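Local coordinates for putative capsid protein of prophage (Escherichia coli CFT073, PDB 3BQW) that probably serves as the major capsid protein of a prophage, a shell-building subunit of the phage major capsid protein E family, at residues 137-142 with 149-154; 80-85 with 159-164; 34-39 with 142-147. One frame throughout, in Å; residues are numbered along the deposited sequence.

Contact 1 of 3, residues 137-142 with 149-154; sequences EWLAVN and NIIEGE
Leu-139 and Asn-149 bring the two backbones nearest, CA to CA 6.0 Å, where the end of the long helix leads within a few residues into strand 148-151; helix and strand run at 143° to each other, roughly antiparallel, with 8.7 Å between their short axes. The helix, 113-146, fits the long spine helix of the HK97-type capsid fold expected for this family, and the strand is an outermost member of an antiparallel sheet tucked back against it. Leu-139 carries most of the apolar touching. Its CG lies opposite the carbonyl carbon (chi1 -74°); CD1 runs on extended, while the other branch, CD2, turns aside and lies across the side chain of Asn-149 at about a right angle, 3.5 Å from Asn-149 CG. The same methyl also meets Ile-151 CD1 at 3.8 Å, so a single branch of the leucine bridges alternate residues on one side of the strand. Gln-336 and Pro-337 of strand 327-338 pack on Leu-139 as well and help to enclose it. On the neighbouring flank the contact is polar and includes a water. Trp-138, with CG trans to its own N (chi1 179°), extends its indole alongside the strand, CZ3 coming obliquely to 4.1 Å from Ile-150 O. Asn-142 ND2 stands over one face of this indole, toward its rim, with the amide steeply inclined to the ring. The water occupies the same face and joins the two segments, accepting two N-H groups. One comes from the side chain of the helix residue and the other from the strand backbone: Asn-142 ND2 and Ile-150 N each stand 3.0 Å from the water oxygen, itself 3.1 Å above the plane of the Trp-138 ring.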
loop_
_atom_site.group_PDB
_atom_site.type_symbol
_atom_site.label_atom_id
_atom_site.label_comp_id
_atom_site.label_asym_id
_atom_site.label_seq_id
_atom_site.Cartn_x
_atom_site.Cartn_y
_atom_site.Cartn_z
ATOM N N GLU A 137 -1.706 -0.166 -0.666
ATOM C CA GLU A 137 -0.629 -1.159 -0.508
ATOM C C GLU A 137 -0.936 -2.401 -1.297
ATOM O O GLU A 137 -0.023 -3.000 -1.874
ATOM C CB GLU A 137 -0.405 -1.520 0.971
ATOM C CG GLU A 137 0.657 -2.585 1.276
ATOM C CD GLU A 137 2.090 -2.105 1.109
ATOM O OE1 GLU A 137 2.301 -0.986 0.602
ATOM O OE2 GLU A 137 3.038 -2.878 1.435
ATOM N N TRP A 138 -2.209 -2.794 -1.302
ATOM C CA TRP A 138 -2.689 -3.910 -2.094
ATOM C C TRP A 138 -2.404 -3.653 -3.571
ATOM O O TRP A 138 -1.856 -4.490 -4.255
ATOM C CB TRP A 138 -4.192 -4.106 -1.858
ATOM C CG TRP A 138 -4.802 -5.201 -2.639
ATOM C CD1 TRP A 138 -4.592 -6.549 -2.471
ATOM C CD2 TRP A 138 -5.737 -5.072 -3.718
ATOM N NE1 TRP A 138 -5.325 -7.252 -3.384
ATOM C CE2 TRP A 138 -6.044 -6.371 -4.159
ATOM C CE3 TRP A 138 -6.336 -3.976 -4.365
ATOM C CZ2 TRP A 138 -6.948 -6.616 -5.217
ATOM C CZ3 TRP A 138 -7.238 -4.207 -5.398
ATOM C CH2 TRP A 138 -7.520 -5.522 -5.832
ATOM N N LEU A 139 -2.768 -2.458 -4.039
ATOM C CA LEU A 139 -2.479 -2.051 -5.388
ATOM C C LEU A 139 -0.967 -2.033 -5.653
ATOM O O LEU A 139 -0.547 -2.476 -6.689
ATOM C CB LEU A 139 -3.098 -0.676 -5.674
ATOM C CG LEU A 139 -4.617 -0.646 -5.858
ATOM C CD1 LEU A 139 -5.131 0.809 -5.938
ATOM C CD2 LEU A 139 -5.034 -1.437 -7.054
ATOM N N ALA A 140 -0.168 -1.527 -4.715
ATOM C CA ALA A 140 1.299 -1.479 -4.842
ATOM C C ALA A 140 1.953 -2.873 -4.977
ATOM O O ALA A 140 2.768 -3.120 -5.886
ATOM C CB ALA A 140 1.909 -0.720 -3.643
ATOM N N VAL A 141 1.579 -3.782 -4.082
ATOM C CA VAL A 141 2.128 -5.111 -4.097
ATOM C C VAL A 141 1.699 -5.851 -5.362
ATOM O O VAL A 141 2.493 -6.539 -5.976
ATOM C CB VAL A 141 1.735 -5.940 -2.848
ATOM C CG1 VAL A 141 2.283 -7.376 -2.982
ATOM C CG2 VAL A 141 2.256 -5.277 -1.568
ATOM N N ASN A 142 0.447 -5.718 -5.747
ATOM C CA ASN A 142 -0.008 -6.314 -7.005
ATOM C C ASN A 142 0.743 -5.792 -8.233
ATOM O O ASN A 142 1.093 -6.553 -9.112
ATOM C CB ASN A 142 -1.517 -6.125 -7.161
ATOM C CG ASN A 142 -2.330 -6.981 -6.180
ATOM O OD1 ASN A 142 -1.788 -7.642 -5.318
ATOM N ND2 ASN A 142 -3.648 -6.932 -6.304
ATOM N N ASN A 149 -3.097 -4.133 -11.892
ATOM C CA ASN A 149 -4.100 -3.761 -10.912
ATOM C C ASN A 149 -5.491 -3.884 -11.529
ATOM O O ASN A 149 -5.709 -3.483 -12.694
ATOM C CB ASN A 149 -3.931 -2.299 -10.472
ATOM C CG ASN A 149 -2.710 -2.062 -9.622
ATOM O OD1 ASN A 149 -2.112 -2.994 -9.039
ATOM N ND2 ASN A 149 -2.324 -0.801 -9.536
ATOM N N ILE A 150 -6.434 -4.389 -10.732
ATOM C CA ILE A 150 -7.852 -4.287 -11.050
ATOM C C ILE A 150 -8.442 -3.097 -10.317
ATOM O O ILE A 150 -8.403 -3.032 -9.103
ATOM C CB ILE A 150 -8.610 -5.566 -10.699
ATOM C CG1 ILE A 150 -8.192 -6.676 -11.669
ATOM C CG2 ILE A 150 -10.174 -5.326 -10.765
ATOM C CD1 ILE A 150 -8.414 -8.075 -11.144
ATOM N N ILE A 151 -8.960 -2.137 -11.078
ATOM C CA ILE A 151 -9.454 -0.887 -10.529
ATOM C C ILE A 151 -10.987 -0.902 -10.504
ATOM O O ILE A 151 -11.640 -1.187 -11.510
ATOM C CB ILE A 151 -8.920 0.329 -11.346
ATOM C CG1 ILE A 151 -7.380 0.291 -11.466
ATOM C CG2 ILE A 151 -9.424 1.680 -10.770
ATOM C CD1 ILE A 151 -6.613 0.043 -10.141
ATOM N N GLU A 152 -11.536 -0.607 -9.327
ATOM C CA GLU A 152 -12.974 -0.451 -9.110
ATOM C C GLU A 152 -13.225 0.808 -8.263
ATOM O O GLU A 152 -12.365 1.234 -7.489
ATOM C CB GLU A 152 -13.570 -1.653 -8.366
ATOM C CG GLU A 152 -12.668 -2.884 -8.256
ATOM C CD GLU A 152 -13.353 -4.069 -7.559
ATOM O OE1 GLU A 152 -14.456 -3.871 -6.982
ATOM O OE2 GLU A 152 -12.794 -5.196 -7.616
ATOM N N GLY A 153 -14.419 1.377 -8.377
ATOM C CA GLY A 153 -14.753 2.541 -7.566
ATOM C C GLY A 153 -16.084 3.176 -7.890
ATOM O O GLY A 153 -16.805 2.740 -8.788
ATOM N N GLU A 154 -16.399 4.225 -7.141
ATOM C CA GLU A 154 -17.643 4.970 -7.319
ATOM C C GLU A 154 -17.644 5.565 -8.726
ATOM O O GLU A 154 -16.689 6.256 -9.124
ATOM C CB GLU A 154 -17.772 6.103 -6.263
ATOM C CG GLU A 154 -17.419 5.715 -4.790
ATOM C CD GLU A 154 -18.428 4.752 -4.147
ATOM O OE1 GLU A 154 -19.649 4.853 -4.484
ATOM O OE2 GLU A 154 -17.996 3.910 -3.305
HETATM O O HOH W 1 -5.316 -5.172 -8.030
#

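Contact 2 of 3, residues 80-85 with 159-164; sequences STIKPG and YEIDWK
Tyr-159 and Lys-83 are joined by the hydrogen bond of this contact: Tyr-159 OH donates to Lys-83 O at a very short 2.5 Å, a length best read with caution. The carbonyl oxygen meets the phenol at its edge, in the ring plane, and also lies 3.5 Å from Tyr-159 CE2. The ring reaches it because CG of Tyr-159 sits between its own N and carbonyl carbon (chi1 76°), the crowded position, which sends the phenol across toward the chain of 80-85.

Apolar contacts run beside this bond. Ile-82 crosses both Tyr-159 and Ile-161 at about right angles, and its CG2 methyl does the touching in each case, 3.6 Å from Tyr-159 OH and 3.7 Å from Ile-161 CD1. The two branches of Ile-161 serve different neighbours: the longer one ends on Ile-82, whereas CG2 lies 3.6 Å above one face of the Trp-163 indole, toward its rim. Ala-61 of strand 61-67 also packs on Ile-82, Ile-161 and Trp-163.

Polar interactions within and around 159-164 follow the strand toward its end. Asp-162 OD1 accepts from Lys-164 N at 2.8 Å, closing an Asx turn; the N-H comes from well above the carboxylate plane, 59° out of it. Arg-73 forms salt bridges with both Glu-160 and Asp-162, and Lys-164 makes a cation-pi contact with Phe-62.

Strands 81-82 and 159-162 do not pair edge to edge, their nearest CA atoms being 8.4 Å apart. They meet through side chains, consistent with the two-stranded 47-48/81-82 sheet packing in this way on the four-stranded antiparallel sheet that holds 159-162.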
loop_
_atom_site.group_PDB
_atom_site.type_symbol
_atom_site.label_atom_id
_atom_site.label_comp_id
_atom_site.label_asym_id
_atom_site.label_seq_id
_atom_site.Cartn_x
_atom_site.Cartn_y
_atom_site.Cartn_z
ATOM N N SER A 80 -2.182 7.675 -21.106
ATOM C CA SER A 80 -1.614 8.421 -19.989
ATOM C C SER A 80 -2.698 8.971 -19.060
ATOM O O SER A 80 -2.404 9.549 -18.016
ATOM C CB SER A 80 -0.712 9.537 -20.516
ATOM O OG SER A 80 -1.463 10.481 -21.254
ATOM N N THR A 81 -3.952 8.769 -19.435
ATOM C CA THR A 81 -5.090 9.095 -18.593
ATOM C C THR A 81 -5.545 7.843 -17.854
ATOM O O THR A 81 -5.963 6.867 -18.483
ATOM C CB THR A 81 -6.244 9.655 -19.439
ATOM O OG1 THR A 81 -5.746 10.746 -20.210
ATOM C CG2 THR A 81 -7.407 10.141 -18.574
ATOM N N ILE A 82 -5.454 7.888 -16.523
ATOM C CA ILE A 82 -5.816 6.780 -15.647
ATOM C C ILE A 82 -6.979 7.213 -14.754
ATOM O O ILE A 82 -6.911 8.248 -14.108
ATOM C CB ILE A 82 -4.627 6.367 -14.736
ATOM C CG1 ILE A 82 -3.375 6.029 -15.563
ATOM C CG2 ILE A 82 -5.030 5.217 -13.787
ATOM C CD1 ILE A 82 -3.445 4.772 -16.346
ATOM N N LYS A 83 -8.037 6.416 -14.709
ATOM C CA LYS A 83 -9.171 6.682 -13.831
ATOM C C LYS A 83 -8.936 5.955 -12.499
ATOM O O LYS A 83 -8.867 4.750 -12.457
ATOM C CB LYS A 83 -10.479 6.248 -14.512
ATOM C CG LYS A 83 -11.782 6.499 -13.693
ATOM C CD LYS A 83 -12.199 7.990 -13.482
ATOM C CE LYS A 83 -12.967 8.216 -12.161
ATOM N NZ LYS A 83 -12.377 7.557 -10.878
ATOM N N PRO A 84 -8.717 6.701 -11.406
ATOM C CA PRO A 84 -8.499 6.020 -10.124
ATOM C C PRO A 84 -9.772 5.422 -9.499
ATOM O O PRO A 84 -10.866 5.842 -9.809
ATOM C CB PRO A 84 -7.933 7.124 -9.252
ATOM C CG PRO A 84 -8.596 8.366 -9.785
ATOM C CD PRO A 84 -8.614 8.166 -11.276
ATOM N N GLY A 85 -9.602 4.419 -8.646
ATOM C CA GLY A 85 -10.693 3.891 -7.850
ATOM C C GLY A 85 -11.039 4.905 -6.769
ATOM O O GLY A 85 -10.223 5.198 -5.908
ATOM N N TYR A 159 -12.016 -2.100 -14.372
ATOM C CA TYR A 159 -11.076 -2.311 -15.494
ATOM C C TYR A 159 -9.675 -2.655 -14.980
ATOM O O TYR A 159 -9.397 -2.507 -13.800
ATOM C CB TYR A 159 -11.019 -1.071 -16.374
ATOM C CG TYR A 159 -10.225 0.081 -15.789
ATOM C CD1 TYR A 159 -8.901 0.307 -16.190
ATOM C CD2 TYR A 159 -10.797 0.955 -14.837
ATOM C CE1 TYR A 159 -8.161 1.331 -15.666
ATOM C CE2 TYR A 159 -10.049 2.034 -14.299
ATOM C CZ TYR A 159 -8.730 2.195 -14.707
ATOM O OH TYR A 159 -7.961 3.228 -14.221
ATOM N N GLU A 160 -8.804 -3.103 -15.884
ATOM C CA GLU A 160 -7.439 -3.516 -15.540
ATOM C C GLU A 160 -6.436 -2.478 -16.025
ATOM O O GLU A 160 -6.548 -1.973 -17.128
ATOM C CB GLU A 160 -7.093 -4.886 -16.141
ATOM C CG GLU A 160 -5.668 -5.348 -15.820
ATOM C CD GLU A 160 -5.194 -6.477 -16.689
ATOM O OE1 GLU A 160 -4.797 -6.218 -17.857
ATOM O OE2 GLU A 160 -5.191 -7.624 -16.193
ATOM N N ILE A 161 -5.481 -2.151 -15.156
ATOM C CA ILE A 161 -4.266 -1.438 -15.523
ATOM C C ILE A 161 -3.160 -2.473 -15.611
ATOM O O ILE A 161 -2.981 -3.288 -14.688
ATOM C CB ILE A 161 -3.825 -0.397 -14.455
ATOM C CG1 ILE A 161 -4.824 0.740 -14.358
ATOM C CG2 ILE A 161 -2.449 0.173 -14.793
ATOM C CD1 ILE A 161 -4.622 1.612 -13.078
ATOM N N ASP A 162 -2.411 -2.418 -16.699
ATOM C CA ASP A 162 -1.283 -3.298 -16.903
ATOM C C ASP A 162 -0.038 -2.461 -17.214
ATOM O O ASP A 162 0.034 -1.775 -18.238
ATOM C CB ASP A 162 -1.588 -4.276 -18.033
ATOM C CG ASP A 162 -0.527 -5.329 -18.212
ATOM O OD1 ASP A 162 0.421 -5.404 -17.391
ATOM O OD2 ASP A 162 -0.645 -6.108 -19.192
ATOM N N TRP A 163 0.913 -2.513 -16.293
ATOM C CA TRP A 163 2.208 -1.827 -16.430
ATOM C C TRP A 163 3.189 -2.628 -17.293
ATOM O O TRP A 163 4.283 -2.157 -17.567
ATOM C CB TRP A 163 2.814 -1.592 -15.063
ATOM C CG TRP A 163 1.905 -0.788 -14.127
ATOM C CD1 TRP A 163 1.228 -1.258 -13.028
ATOM C CD2 TRP A 163 1.561 0.602 -14.252
ATOM N NE1 TRP A 163 0.501 -0.231 -12.454
ATOM C CE2 TRP A 163 0.692 0.917 -13.172
ATOM C CE3 TRP A 163 1.903 1.612 -15.167
ATOM C CZ2 TRP A 163 0.170 2.193 -12.979
ATOM C CZ3 TRP A 163 1.385 2.884 -14.975
ATOM C CH2 TRP A 163 0.521 3.166 -13.885
ATOM N N LYS A 164 2.767 -3.827 -17.705
ATOM C CA LYS A 164 3.481 -4.697 -18.649
ATOM C C LYS A 164 4.849 -5.066 -18.084
ATOM O O LYS A 164 5.883 -4.733 -18.662
ATOM C CB LYS A 164 3.616 -4.063 -20.057
ATOM C CG LYS A 164 2.296 -3.700 -20.792
ATOM C CD LYS A 164 1.818 -4.718 -21.828
ATOM C CE LYS A 164 0.947 -4.077 -22.947
ATOM N NZ LYS A 164 -0.011 -5.051 -23.606
#

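Contact 3 of 3, residues 34-39 with 142-147; sequences LFFPNV and NAVTTG
Phe-36 meets the last turns of the long helix at Val-144 and Ala-143 in a small, wholly apolar contact. Phe-36 is the first residue to leave helical geometry after helix 30-35, and with CG opposite its carbonyl carbon (chi1 -53°) the phenyl ring extends toward helix 113-146. Val-144 answers with one methyl: CG2 approaches the ring at its edge, near the plane, 4.0 Å from Phe-36 CE2 and 4.1 Å from Phe-36 CZ. The valine torsion (chi1 164°) sets CG1 trans to the backbone N and leaves CG2 beside that N, facing the ring. Ala-143 adds a looser, oblique touch, its CB 4.5 Å from Phe-36 CZ. Val-293 of strand 292-295 and the loop residue Pro-339 pack on the same phenylalanine.

At its last turn the helix grips Asn-142 O twice. Thr-146 N and Thr-146 OG1 reach this oxygen from opposite faces of its carbonyl plane, at 2.9 and 2.6 Å. The same hydroxyl also bonds Lys-148 N, tying the helix end to the strand that follows. Gly-147 is the first residue to leave helical phi/psi, with positive phi. The aromatic residue of the linker between helix 30-35 and strand 38-41 thus packs on the C-terminal turn of what is probably the spine helix of an HK97-type capsid fold.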
loop_
_atom_site.group_PDB
_atom_site.type_symbol
_atom_site.label_atom_id
_atom_site.label_comp_id
_atom_site.label_asym_id
_atom_site.label_seq_id
_atom_site.Cartn_x
_atom_site.Cartn_y
_atom_site.Cartn_z
ATOM N N LEU A 34 8.652 1.979 0.191
ATOM C CA LEU A 34 9.889 1.716 -0.519
ATOM C C LEU A 34 9.800 2.169 -1.968
ATOM O O LEU A 34 10.737 2.783 -2.494
ATOM C CB LEU A 34 10.229 0.221 -0.477
ATOM C CG LEU A 34 10.696 -0.329 0.870
ATOM C CD1 LEU A 34 10.789 -1.830 0.821
ATOM C CD2 LEU A 34 12.022 0.286 1.245
ATOM N N PHE A 35 8.671 1.869 -2.610
ATOM C CA PHE A 35 8.609 1.892 -4.062
ATOM C C PHE A 35 7.631 2.920 -4.645
ATOM O O PHE A 35 7.664 3.180 -5.846
ATOM C CB PHE A 35 8.292 0.460 -4.581
ATOM C CG PHE A 35 9.287 -0.581 -4.136
ATOM C CD1 PHE A 35 10.652 -0.419 -4.402
ATOM C CD2 PHE A 35 8.869 -1.731 -3.491
ATOM C CE1 PHE A 35 11.582 -1.359 -3.993
ATOM C CE2 PHE A 35 9.794 -2.689 -3.082
ATOM C CZ PHE A 35 11.156 -2.509 -3.337
ATOM N N PHE A 36 6.758 3.481 -3.805
ATOM C CA PHE A 36 5.781 4.482 -4.226
ATOM C C PHE A 36 5.665 5.614 -3.211
ATOM O O PHE A 36 4.547 6.017 -2.848
ATOM C CB PHE A 36 4.404 3.847 -4.423
ATOM C CG PHE A 36 4.397 2.661 -5.339
ATOM C CD1 PHE A 36 4.129 2.806 -6.685
ATOM C CD2 PHE A 36 4.655 1.379 -4.838
ATOM C CE1 PHE A 36 4.128 1.692 -7.523
ATOM C CE2 PHE A 36 4.668 0.286 -5.658
ATOM C CZ PHE A 36 4.402 0.433 -7.008
ATOM N N PRO A 37 6.816 6.127 -2.722
ATOM C CA PRO A 37 6.797 7.040 -1.575
ATOM C C PRO A 37 6.379 8.477 -1.880
ATOM O O PRO A 37 5.958 9.207 -0.969
ATOM C CB PRO A 37 8.260 7.025 -1.100
ATOM C CG PRO A 37 9.026 6.821 -2.340
ATOM C CD PRO A 37 8.192 5.881 -3.184
ATOM N N ASN A 38 6.532 8.896 -3.136
ATOM C CA ASN A 38 6.142 10.237 -3.547
ATOM C C ASN A 38 4.635 10.359 -3.752
ATOM O O ASN A 38 3.885 9.353 -3.739
ATOM C CB ASN A 38 6.887 10.627 -4.819
ATOM C CG ASN A 38 8.402 10.577 -4.633
ATOM O OD1 ASN A 38 9.123 9.934 -5.386
ATOM N ND2 ASN A 38 8.859 11.192 -3.589
ATOM N N VAL A 39 4.202 11.604 -3.908
ATOM C CA VAL A 39 2.802 11.930 -4.025
ATOM C C VAL A 39 2.623 12.973 -5.109
ATOM O O VAL A 39 3.491 13.853 -5.320
ATOM C CB VAL A 39 2.198 12.431 -2.677
ATOM C CG1 VAL A 39 0.817 13.125 -2.895
ATOM C CG2 VAL A 39 2.100 11.268 -1.665
ATOM N N ASN A 142 0.447 -5.718 -5.747
ATOM C CA ASN A 142 -0.008 -6.314 -7.005
ATOM C C ASN A 142 0.743 -5.792 -8.233
ATOM O O ASN A 142 1.093 -6.553 -9.112
ATOM C CB ASN A 142 -1.517 -6.125 -7.161
ATOM C CG ASN A 142 -2.330 -6.981 -6.180
ATOM O OD1 ASN A 142 -1.788 -7.642 -5.318
ATOM N ND2 ASN A 142 -3.648 -6.932 -6.304
ATOM N N ALA A 143 0.992 -4.496 -8.292
ATOM C CA ALA A 143 1.722 -3.917 -9.412
ATOM C C ALA A 143 3.134 -4.505 -9.505
ATOM O O ALA A 143 3.550 -4.951 -10.554
ATOM C CB ALA A 143 1.773 -2.399 -9.298
ATOM N N VAL A 144 3.845 -4.522 -8.386
ATOM C CA VAL A 144 5.221 -5.018 -8.310
ATOM C C VAL A 144 5.302 -6.505 -8.638
ATOM O O VAL A 144 6.229 -6.921 -9.328
ATOM C CB VAL A 144 5.823 -4.740 -6.892
ATOM C CG1 VAL A 144 7.090 -5.572 -6.637
ATOM C CG2 VAL A 144 6.086 -3.247 -6.728
ATOM N N THR A 145 4.334 -7.298 -8.164
ATOM C CA THR A 145 4.425 -8.755 -8.257
ATOM C C THR A 145 3.781 -9.359 -9.507
ATOM O O THR A 145 4.102 -10.488 -9.883
ATOM C CB THR A 145 3.851 -9.449 -6.998
ATOM O OG1 THR A 145 2.454 -9.140 -6.838
ATOM C CG2 THR A 145 4.633 -9.016 -5.741
ATOM N N THR A 146 2.844 -8.634 -10.120
ATOM C CA THR A 146 2.127 -9.130 -11.308
ATOM C C THR A 146 2.123 -8.138 -12.465
ATOM O O THR A 146 1.661 -8.473 -13.537
ATOM C CB THR A 146 0.634 -9.436 -10.991
ATOM O OG1 THR A 146 -0.094 -8.209 -10.763
ATOM C CG2 THR A 146 0.492 -10.388 -9.786
ATOM N N GLY A 147 2.579 -6.909 -12.231
ATOM C CA GLY A 147 2.450 -5.816 -13.199
ATOM C C GLY A 147 1.045 -5.296 -13.437
ATOM O O GLY A 147 0.849 -4.456 -14.316
#

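In the fold
The three contacts lie in one compact region, their centres 10 to 13 Å apart. Contacts 1 and 3 share Asn-142 and both use helix 113-146, with Ala-140 CB of contact 1 only 3.6 Å from Phe-36 CE2 of contact 3. Contacts 1 and 2 meet within the four-stranded antiparallel sheet, where strands 148-151 and 159-162 are neighbours, and contact 2 spans the chain around contact 1. Along the chain the order is 34-39, 80-85, 137-147, 149-154 and 159-164. Segments 34-39 and 149-154 pack directly on the end of the probable spine helix; contact 2 joins it through Trp-163, whose N probably bonds Gly-147 O.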